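Local coordinates for regulatory protein SdiA (Escherichia coli, PDB 4LFU), which activates transcription at one of the two promoters upstream of the ftsQAZ cell-division genes and senses acyl-homoserine lactone autoinducers as a LuxR-type receptor, at residues F7-T12 with Q155-E160; R11-R16 with Y27-L32; Y42-R47 with R159-A164. All coordinates share one frame; numbering follows the deposited sequence.

Interaction 1. Residues F7-T12 with Q155-E160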
loop_
_atom_site.group_PDB
_atom_site.type_symbol
_atom_site.label_atom_id
_atom_site.label_comp_id
_atom_site.label_asym_id
_atom_site.label_seq_id
_atom_site.Cartn_x
_atom_site.Cartn_y
_atom_site.Cartn_z
ATOM N N PHE A 7 15.484 16.726 10.915
ATOM C CA PHE A 7 14.576 17.643 10.214
ATOM C C PHE A 7 15.224 18.318 9.002
ATOM O O PHE A 7 14.571 18.500 7.975
ATOM C CB PHE A 7 14.036 18.709 11.181
ATOM C CG PHE A 7 12.938 18.224 12.104
ATOM C CD1 PHE A 7 12.689 16.865 12.286
ATOM C CD2 PHE A 7 12.176 19.138 12.819
ATOM C CE1 PHE A 7 11.675 16.421 13.150
ATOM C CE2 PHE A 7 11.160 18.709 13.692
ATOM C CZ PHE A 7 10.913 17.342 13.858
ATOM N N SER A 8 16.500 18.691 9.116
ATOM C CA SER A 8 17.205 19.323 7.991
ATOM C C SER A 8 17.658 18.295 6.963
ATOM O O SER A 8 17.502 18.511 5.753
ATOM C CB SER A 8 18.378 20.200 8.457
ATOM O OG SER A 8 19.398 19.443 9.093
ATOM N N TRP A 9 18.204 17.178 7.443
ATOM C CA TRP A 9 18.528 16.046 6.576
ATOM C C TRP A 9 17.335 15.710 5.689
ATOM O O TRP A 9 17.461 15.668 4.461
ATOM C CB TRP A 9 18.968 14.814 7.395
ATOM C CG TRP A 9 19.403 13.658 6.496
ATOM C CD1 TRP A 9 20.649 13.455 5.968
ATOM C CD2 TRP A 9 18.579 12.587 6.007
ATOM N NE1 TRP A 9 20.654 12.323 5.192
ATOM C CE2 TRP A 9 19.399 11.768 5.199
ATOM C CE3 TRP A 9 17.237 12.234 6.186
ATOM C CZ2 TRP A 9 18.911 10.612 4.554
ATOM C CZ3 TRP A 9 16.751 11.078 5.544
ATOM C CH2 TRP A 9 17.587 10.291 4.732
ATOM N N ARG A 10 16.176 15.510 6.316
ATOM C CA ARG A 10 14.939 15.157 5.606
ATOM C C ARG A 10 14.535 16.202 4.566
ATOM O O ARG A 10 14.113 15.852 3.467
ATOM C CB ARG A 10 13.793 14.904 6.604
ATOM C CG ARG A 10 12.468 14.444 5.972
ATOM C CD ARG A 10 11.364 14.218 7.013
ATOM N NE ARG A 10 10.329 15.253 6.932
ATOM C CZ ARG A 10 9.199 15.137 6.236
ATOM N NH1 ARG A 10 8.931 14.028 5.556
ATOM N NH2 ARG A 10 8.331 16.134 6.220
ATOM N N ARG A 11 14.667 17.478 4.931
ATOM C CA ARG A 11 14.322 18.609 4.062
ATOM C C ARG A 11 15.167 18.605 2.766
ATOM O O ARG A 11 14.631 18.726 1.655
ATOM C CB ARG A 11 14.475 19.930 4.850
ATOM C CG ARG A 11 13.408 20.989 4.590
ATOM C CD ARG A 11 13.123 21.898 5.839
ATOM N NE ARG A 11 14.321 22.269 6.609
ATOM C CZ ARG A 11 14.497 22.042 7.914
ATOM N NH1 ARG A 11 13.542 21.460 8.640
ATOM N NH2 ARG A 11 15.636 22.404 8.506
ATOM N N THR A 12 16.480 18.429 2.923
ATOM C CA THR A 12 17.412 18.296 1.791
ATOM C C THR A 12 17.119 17.091 0.881
ATOM O O THR A 12 17.189 17.198 -0.348
ATOM C CB THR A 12 18.872 18.167 2.290
ATOM O OG1 THR A 12 19.095 19.075 3.374
ATOM C CG2 THR A 12 19.862 18.436 1.158
ATOM N N GLN A 155 13.606 4.942 5.817
ATOM C CA GLN A 155 12.191 5.101 5.521
ATOM C C GLN A 155 12.007 6.056 4.378
ATOM O O GLN A 155 11.281 5.742 3.449
ATOM C CB GLN A 155 11.400 5.608 6.719
ATOM C CG GLN A 155 10.688 4.556 7.487
ATOM C CD GLN A 155 9.926 5.142 8.653
ATOM O OE1 GLN A 155 9.071 6.010 8.467
ATOM N NE2 GLN A 155 10.237 4.679 9.868
ATOM N N LEU A 156 12.684 7.202 4.458
ATOM C CA LEU A 156 12.652 8.238 3.403
ATOM C C LEU A 156 13.320 7.804 2.102
ATOM O O LEU A 156 12.760 8.017 1.022
ATOM C CB LEU A 156 13.250 9.569 3.918
ATOM C CG LEU A 156 13.272 10.854 3.070
ATOM C CD1 LEU A 156 13.563 12.069 3.962
ATOM C CD2 LEU A 156 14.296 10.806 1.889
ATOM N N LEU A 157 14.503 7.188 2.210
ATOM C CA LEU A 157 15.293 6.740 1.042
ATOM C C LEU A 157 14.586 5.741 0.174
ATOM O O LEU A 157 14.637 5.850 -1.036
ATOM C CB LEU A 157 16.645 6.146 1.467
ATOM C CG LEU A 157 17.632 7.163 2.049
ATOM C CD1 LEU A 157 18.844 6.443 2.660
ATOM C CD2 LEU A 157 18.068 8.137 0.991
ATOM N N VAL A 158 13.930 4.761 0.789
ATOM C CA VAL A 158 13.193 3.768 0.011
ATOM C C VAL A 158 11.969 4.397 -0.657
ATOM O O VAL A 158 11.673 4.069 -1.807
ATOM C CB VAL A 158 12.850 2.454 0.820
ATOM C CG1 VAL A 158 11.866 2.701 1.934
ATOM C CG2 VAL A 158 12.336 1.340 -0.110
ATOM N N ARG A 159 11.283 5.301 0.041
ATOM C CA ARG A 159 10.078 5.922 -0.496
ATOM C C ARG A 159 10.407 6.842 -1.645
ATOM O O ARG A 159 9.873 6.698 -2.735
ATOM C CB ARG A 159 9.327 6.707 0.585
ATOM C CG ARG A 159 7.936 7.139 0.158
ATOM C CD ARG A 159 7.446 8.307 0.988
ATOM N NE ARG A 159 6.038 8.606 0.723
ATOM C CZ ARG A 159 5.593 9.390 -0.258
ATOM N NH1 ARG A 159 6.438 9.975 -1.099
ATOM N NH2 ARG A 159 4.289 9.589 -0.401
ATOM N N GLU A 160 11.313 7.775 -1.394
ATOM C CA GLU A 160 11.649 8.836 -2.372
ATOM C C GLU A 160 12.324 8.307 -3.620
ATOM O O GLU A 160 12.005 8.756 -4.724
ATOM C CB GLU A 160 12.507 9.942 -1.741
ATOM C CG GLU A 160 11.778 10.725 -0.654
ATOM C CD GLU A 160 10.374 11.142 -1.076
ATOM O OE1 GLU A 160 10.240 11.872 -2.093
ATOM O OE2 GLU A 160 9.407 10.749 -0.389
#
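The indole of Trp-9 meets two leucines with the outer corner of its six-membered ring. Leu-157 CG lies at the ring edge, close to the ring plane, 4.1 Å from Trp-9 CH2. Leu-156 reaches in from the opposite direction, its CD1 methyl oblique to the ring and 3.7 Å from Trp-9 CZ3. Lys-153, one turn before Leu-157, makes a cation-pi contact with the same indole. One face of the Arg-11 guanidinium carries Phe-7 O and Ser-8 CA of its own helix, both toward its rim. The indole reaches its place because Trp-9 CG is turned anti to the backbone N (chi1 -176°), which carries it toward a helix that its CB does not face. A large flat group suits the spot, since the short helix axes stay 11.3 Å apart. Leu-156, whose CB points at the other helix, fills the middle with one branch: the same CD1 also touches the aliphatic part of Arg-10, 3.3 Å from Arg-10 CG. Arg-10 thus offers methylene groups to the interface while its guanidinium extends beyond it. Within 155-160, Arg-159 NH1 bonds Glu-160 OE2 on its syn side at 3.1 Å, tilted from both planes, a salt bridge that pairs the buried carboxylate. Arg-10 also packs on Gln-151 of the second subunit. Two helices only 10° apart in direction are joined here by apolar packing, in the helical layer covering one face of the antiparallel sheet of the LuxR-family autoinducer-binding domain.

Interaction 2. Residues R11-R16 with Y27-L32; sequences RTMLLR and YHEIEL
Arg-16 and Glu-29 close this contact with a salt bridge, Arg-16 NH1 giving a hydrogen bond of 2.8 Å to Glu-29 OE2. The oxygen lies in the guanidinium plane, at its edge, yet the nitrogen stands above the carboxylate, well out of its plane. The bond is short but bent, with an N-H...O angle of 132°. Conformation explains the meeting. Glu-29 sends CG anti to its own N (chi1 -172°) and then folds at chi2 (56°), bringing the carboxylate against the arginine instead of extending it. In Arg-16 the extended chi2 carries CD past Glu-29 OE1 at 3.7 Å, and the bend at chi3 then directs the guanidinium to the other oxygen, OE2. Met-13 curls at chi2 and chi3, and this double bend places its CE methyl 3.5 Å from Glu-29 OE2 and 3.9 Å from Glu-29 CG. A flexible thioether suits such a place, packing beside a buried acid without needing a partner of its own. Glu-29 OE2 has a second donor in Gln-33 NE2, so two bonds grip the same oxygen; its charge would probably be steadied by both. The pair links helix 6-19 to helix 23-36, successive in the chain. Helix 147-167 packs against both: Met-13 touches its Leu-156 and Ile-30 its Ser-161.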
loop_
_atom_site.group_PDB
_atom_site.type_symbol
_atom_site.label_atom_id
_atom_site.label_comp_id
_atom_site.label_asym_id
_atom_site.label_seq_id
_atom_site.Cartn_x
_atom_site.Cartn_y
_atom_site.Cartn_z
ATOM N N ARG A 11 14.667 17.478 4.931
ATOM C CA ARG A 11 14.322 18.609 4.062
ATOM C C ARG A 11 15.167 18.605 2.766
ATOM O O ARG A 11 14.631 18.726 1.655
ATOM C CB ARG A 11 14.475 19.930 4.850
ATOM C CG ARG A 11 13.408 20.989 4.590
ATOM C CD ARG A 11 13.123 21.898 5.839
ATOM N NE ARG A 11 14.321 22.269 6.609
ATOM C CZ ARG A 11 14.497 22.042 7.914
ATOM N NH1 ARG A 11 13.542 21.460 8.640
ATOM N NH2 ARG A 11 15.636 22.404 8.506
ATOM N N THR A 12 16.480 18.429 2.923
ATOM C CA THR A 12 17.412 18.296 1.791
ATOM C C THR A 12 17.119 17.091 0.881
ATOM O O THR A 12 17.189 17.198 -0.348
ATOM C CB THR A 12 18.872 18.167 2.290
ATOM O OG1 THR A 12 19.095 19.075 3.374
ATOM C CG2 THR A 12 19.862 18.436 1.158
ATOM N N MET A 13 16.800 15.947 1.485
ATOM C CA MET A 13 16.631 14.713 0.712
ATOM C C MET A 13 15.380 14.726 -0.157
ATOM O O MET A 13 15.431 14.308 -1.315
ATOM C CB MET A 13 16.697 13.466 1.612
ATOM C CG MET A 13 18.061 13.235 2.256
ATOM S SD MET A 13 19.473 13.267 1.099
ATOM C CE MET A 13 19.109 11.840 0.073
ATOM N N LEU A 14 14.265 15.206 0.399
ATOM C CA LEU A 14 13.027 15.378 -0.368
ATOM C C LEU A 14 13.276 16.244 -1.583
ATOM O O LEU A 14 12.845 15.920 -2.689
ATOM C CB LEU A 14 11.926 16.000 0.497
ATOM C CG LEU A 14 11.462 15.094 1.634
ATOM C CD1 LEU A 14 10.520 15.816 2.579
ATOM C CD2 LEU A 14 10.815 13.835 1.064
ATOM N N LEU A 15 13.993 17.342 -1.382
ATOM C CA LEU A 15 14.280 18.248 -2.483
ATOM C C LEU A 15 15.188 17.600 -3.526
ATOM O O LEU A 15 14.910 17.701 -4.721
ATOM C CB LEU A 15 14.838 19.585 -1.972
ATOM C CG LEU A 15 13.765 20.635 -1.643
ATOM C CD1 LEU A 15 14.284 21.723 -0.665
ATOM C CD2 LEU A 15 13.193 21.271 -2.947
ATOM N N ARG A 16 16.247 16.925 -3.077
ATOM C CA ARG A 16 17.140 16.203 -3.987
ATOM C C ARG A 16 16.432 15.172 -4.846
ATOM O O ARG A 16 16.680 15.105 -6.027
ATOM C CB ARG A 16 18.291 15.541 -3.234
ATOM C CG ARG A 16 19.597 16.292 -3.322
ATOM C CD ARG A 16 20.715 15.461 -2.753
ATOM N NE ARG A 16 21.510 16.253 -1.823
ATOM C CZ ARG A 16 22.298 15.747 -0.881
ATOM N NH1 ARG A 16 22.403 14.428 -0.726
ATOM N NH2 ARG A 16 22.977 16.566 -0.083
ATOM N N TYR A 27 19.895 6.267 -8.455
ATOM C CA TYR A 27 20.816 5.206 -8.030
ATOM C C TYR A 27 22.109 5.740 -7.440
ATOM O O TYR A 27 22.567 5.253 -6.411
ATOM C CB TYR A 27 21.095 4.217 -9.152
ATOM C CG TYR A 27 19.857 3.526 -9.640
ATOM C CD1 TYR A 27 18.968 2.929 -8.750
ATOM C CD2 TYR A 27 19.579 3.452 -10.987
ATOM C CE1 TYR A 27 17.811 2.282 -9.209
ATOM C CE2 TYR A 27 18.440 2.819 -11.454
ATOM C CZ TYR A 27 17.561 2.238 -10.561
ATOM O OH TYR A 27 16.425 1.600 -11.039
ATOM N N HIS A 28 22.657 6.777 -8.058
ATOM C CA HIS A 28 23.881 7.393 -7.557
ATOM C C HIS A 28 23.706 7.982 -6.156
ATOM O O HIS A 28 24.594 7.847 -5.310
ATOM C CB HIS A 28 24.414 8.449 -8.540
ATOM C CG HIS A 28 25.674 9.105 -8.071
ATOM N ND1 HIS A 28 25.692 10.367 -7.509
ATOM C CD2 HIS A 28 26.953 8.655 -8.035
ATOM C CE1 HIS A 28 26.933 10.670 -7.161
ATOM N NE2 HIS A 28 27.716 9.648 -7.469
ATOM N N GLU A 29 22.563 8.629 -5.914
ATOM C CA GLU A 29 22.238 9.194 -4.604
ATOM C C GLU A 29 22.061 8.122 -3.533
ATOM O O GLU A 29 22.475 8.324 -2.393
ATOM C CB GLU A 29 20.994 10.091 -4.690
ATOM C CG GLU A 29 20.662 10.906 -3.415
ATOM C CD GLU A 29 21.821 11.789 -2.936
ATOM O OE1 GLU A 29 22.479 12.435 -3.787
ATOM O OE2 GLU A 29 22.078 11.840 -1.707
ATOM N N ILE A 30 21.447 6.987 -3.890
ATOM C CA ILE A 30 21.308 5.862 -2.954
ATOM C C ILE A 30 22.674 5.286 -2.599
ATOM O O ILE A 30 22.941 5.025 -1.427
ATOM C CB ILE A 30 20.406 4.730 -3.480
ATOM C CG1 ILE A 30 18.939 5.179 -3.495
ATOM C CG2 ILE A 30 20.603 3.448 -2.639
ATOM C CD1 ILE A 30 18.068 4.337 -4.432
ATOM N N GLU A 31 23.533 5.126 -3.611
ATOM C CA GLU A 31 24.926 4.696 -3.394
ATOM C C GLU A 31 25.693 5.628 -2.439
ATOM O O GLU A 31 26.302 5.168 -1.473
ATOM C CB GLU A 31 25.685 4.531 -4.714
ATOM C CG GLU A 31 27.098 3.976 -4.496
ATOM C CD GLU A 31 27.838 3.683 -5.787
ATOM O OE1 GLU A 31 28.324 2.536 -5.938
ATOM O OE2 GLU A 31 27.929 4.595 -6.655
ATOM N N LEU A 32 25.623 6.933 -2.697
ATOM C CA LEU A 32 26.213 7.947 -1.807
ATOM C C LEU A 32 25.691 7.899 -0.371
ATOM O O LEU A 32 26.475 8.000 0.573
ATOM C CB LEU A 32 26.026 9.344 -2.401
ATOM C CG LEU A 32 27.012 10.468 -2.056
ATOM C CD1 LEU A 32 26.359 11.575 -1.196
ATOM C CD2 LEU A 32 28.357 9.962 -1.446
#

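Interaction 3. Residues Y42-R47 with R159-A164; sequences YSLCVR and RESLMA
Leu-44 and Leu-162 slide past one another in opposite directions, each with its CB pointing at the other segment. Their closest methyls are Leu-44 CD1 and Leu-162 CD2, at 3.6 Å, and Leu-44 CD2 is 4.0 Å from that same Leu-162 CD2, so both branches of the strand residue close round one methyl. Val-46 runs past Leu-162 in the same opposed manner and adds its CG2 methyl, 3.7 Å from Leu-162 CD2. In Leu-162, chi1 (-68°) turns CG toward the strand and chi2 points CD2 at the three methyls. Leu-44 and Val-46, two residues apart on a strand, present their side chains to the same face, which is why both meet the helix. Branched aliphatic residues suit this buried, largely apolar surface. Ser-161 lies beside Leu-44 CD1, and its small side chain turns its OG back to Leu-157 O one turn earlier, so the hydroxyl is satisfied within its helix. Strand 41-47 runs between strands 57-61 and 130-137 in the antiparallel sheet, and segment 159-164 of helix 147-167 crosses segment 42-47 at -59°. Helix 23-36 lies beside them, Val-26 and Ile-30 touching Ser-161.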
loop_
_atom_site.group_PDB
_atom_site.type_symbol
_atom_site.label_atom_id
_atom_site.label_comp_id
_atom_site.label_asym_id
_atom_site.label_seq_id
_atom_site.Cartn_x
_atom_site.Cartn_y
_atom_site.Cartn_z
ATOM N N TYR A 42 24.367 -1.492 -1.852
ATOM C CA TYR A 42 22.914 -1.371 -1.779
ATOM C C TYR A 42 22.340 -2.261 -2.872
ATOM O O TYR A 42 23.041 -2.631 -3.823
ATOM C CB TYR A 42 22.475 0.078 -2.012
ATOM C CG TYR A 42 22.567 0.500 -3.473
ATOM C CD1 TYR A 42 23.768 0.980 -3.993
ATOM C CD2 TYR A 42 21.454 0.412 -4.334
ATOM C CE1 TYR A 42 23.886 1.331 -5.308
ATOM C CE2 TYR A 42 21.555 0.785 -5.674
ATOM C CZ TYR A 42 22.784 1.247 -6.143
ATOM O OH TYR A 42 22.964 1.627 -7.459
ATOM N N SER A 43 21.077 -2.632 -2.708
ATOM C CA SER A 43 20.294 -3.206 -3.771
ATOM C C SER A 43 18.860 -2.674 -3.658
ATOM O O SER A 43 18.323 -2.551 -2.574
ATOM C CB SER A 43 20.340 -4.739 -3.735
ATOM O OG SER A 43 19.682 -5.262 -2.600
ATOM N N LEU A 44 18.251 -2.348 -4.789
ATOM C CA LEU A 44 16.872 -1.904 -4.795
ATOM C C LEU A 44 16.116 -2.947 -5.613
ATOM O O LEU A 44 16.396 -3.096 -6.803
ATOM C CB LEU A 44 16.790 -0.506 -5.425
ATOM C CG LEU A 44 15.886 0.603 -4.852
ATOM C CD1 LEU A 44 15.222 1.426 -6.026
ATOM C CD2 LEU A 44 14.811 0.132 -3.850
ATOM N N CYS A 45 15.233 -3.709 -4.946
ATOM C CA CYS A 45 14.417 -4.796 -5.549
ATOM C C CYS A 45 12.935 -4.514 -5.414
ATOM O O CYS A 45 12.470 -4.100 -4.360
ATOM C CB CYS A 45 14.647 -6.148 -4.869
ATOM S SG CYS A 45 16.344 -6.704 -4.854
ATOM N N VAL A 46 12.198 -4.802 -6.482
ATOM C CA VAL A 46 10.775 -4.511 -6.554
ATOM C C VAL A 46 10.065 -5.776 -6.980
ATOM O O VAL A 46 10.291 -6.243 -8.099
ATOM C CB VAL A 46 10.496 -3.313 -7.550
ATOM C CG1 VAL A 46 9.021 -2.998 -7.636
ATOM C CG2 VAL A 46 11.279 -2.057 -7.122
ATOM N N ARG A 47 9.253 -6.335 -6.078
ATOM C CA ARG A 47 8.351 -7.444 -6.386
ATOM C C ARG A 47 7.034 -6.855 -6.904
ATOM O O ARG A 47 6.269 -6.247 -6.155
ATOM C CB ARG A 47 8.061 -8.381 -5.152
ATOM C CG ARG A 47 9.211 -8.562 -4.112
ATOM C CD ARG A 47 9.014 -9.766 -3.087
ATOM N NE ARG A 47 9.148 -11.032 -3.812
ATOM C CZ ARG A 47 9.770 -12.133 -3.389
ATOM N NH1 ARG A 47 10.348 -12.189 -2.193
ATOM N NH2 ARG A 47 9.809 -13.196 -4.188
ATOM N N ARG A 159 11.283 5.301 0.041
ATOM C CA ARG A 159 10.078 5.922 -0.496
ATOM C C ARG A 159 10.407 6.842 -1.645
ATOM O O ARG A 159 9.873 6.698 -2.735
ATOM C CB ARG A 159 9.327 6.707 0.585
ATOM C CG ARG A 159 7.936 7.139 0.158
ATOM C CD ARG A 159 7.446 8.307 0.988
ATOM N NE ARG A 159 6.038 8.606 0.723
ATOM C CZ ARG A 159 5.593 9.390 -0.258
ATOM N NH1 ARG A 159 6.438 9.975 -1.099
ATOM N NH2 ARG A 159 4.289 9.589 -0.401
ATOM N N GLU A 160 11.313 7.775 -1.394
ATOM C CA GLU A 160 11.649 8.836 -2.372
ATOM C C GLU A 160 12.324 8.307 -3.620
ATOM O O GLU A 160 12.005 8.756 -4.724
ATOM C CB GLU A 160 12.507 9.942 -1.741
ATOM C CG GLU A 160 11.778 10.725 -0.654
ATOM C CD GLU A 160 10.374 11.142 -1.076
ATOM O OE1 GLU A 160 10.240 11.872 -2.093
ATOM O OE2 GLU A 160 9.407 10.749 -0.389
ATOM N N SER A 161 13.233 7.338 -3.459
ATOM C CA SER A 161 13.892 6.749 -4.629
ATOM C C SER A 161 12.877 6.079 -5.538
ATOM O O SER A 161 12.888 6.285 -6.732
ATOM C CB SER A 161 15.037 5.799 -4.241
ATOM O OG SER A 161 14.600 4.685 -3.473
ATOM N N LEU A 162 11.965 5.316 -4.957
ATOM C CA LEU A 162 10.971 4.610 -5.744
ATOM C C LEU A 162 9.831 5.515 -6.226
ATOM O O LEU A 162 9.261 5.254 -7.279
ATOM C CB LEU A 162 10.420 3.409 -4.970
ATOM C CG LEU A 162 11.361 2.232 -4.699
ATOM C CD1 LEU A 162 10.801 1.313 -3.640
ATOM C CD2 LEU A 162 11.649 1.474 -5.973
ATOM N N MET A 163 9.498 6.563 -5.466
ATOM C CA MET A 163 8.568 7.606 -5.978
ATOM C C MET A 163 9.164 8.392 -7.149
ATOM O O MET A 163 8.483 8.595 -8.169
ATOM C CB MET A 163 8.070 8.541 -4.871
ATOM C CG MET A 163 7.129 7.865 -3.833
ATOM S SD MET A 163 5.747 6.872 -4.481
ATOM C CE MET A 163 4.842 8.111 -5.420
ATOM N N ALA A 164 10.440 8.793 -7.032
ATOM C CA ALA A 164 11.164 9.367 -8.168
ATOM C C ALA A 164 11.144 8.436 -9.371
ATOM O O ALA A 164 10.795 8.847 -10.474
ATOM C CB ALA A 164 12.599 9.713 -7.788
#

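All three contacts are buried, but not equally: the four touching residues of interaction 3 are all buried, while interactions 1 and 2 each include a partly exposed one, Trp-9 and Arg-16. Interaction 3 is sheet-to-helix and almost wholly aliphatic; interactions 1 and 2 join helices and bring in charged or amphipathic side chains. Helix 147-167 serves interactions 1 and 3, while helix 6-19 serves interactions 1 and 2. Interactions 1 and 2 meet where Met-13 packs against Leu-156 and Leu-157; interactions 2 and 3 meet through Ile-30, which touches Ser-161 and Tyr-42. Interaction 2 alone has a salt bridge across its segments. Arg-11, shared by interactions 1 and 2, forms a salt bridge with Asp-148 of the second subunit.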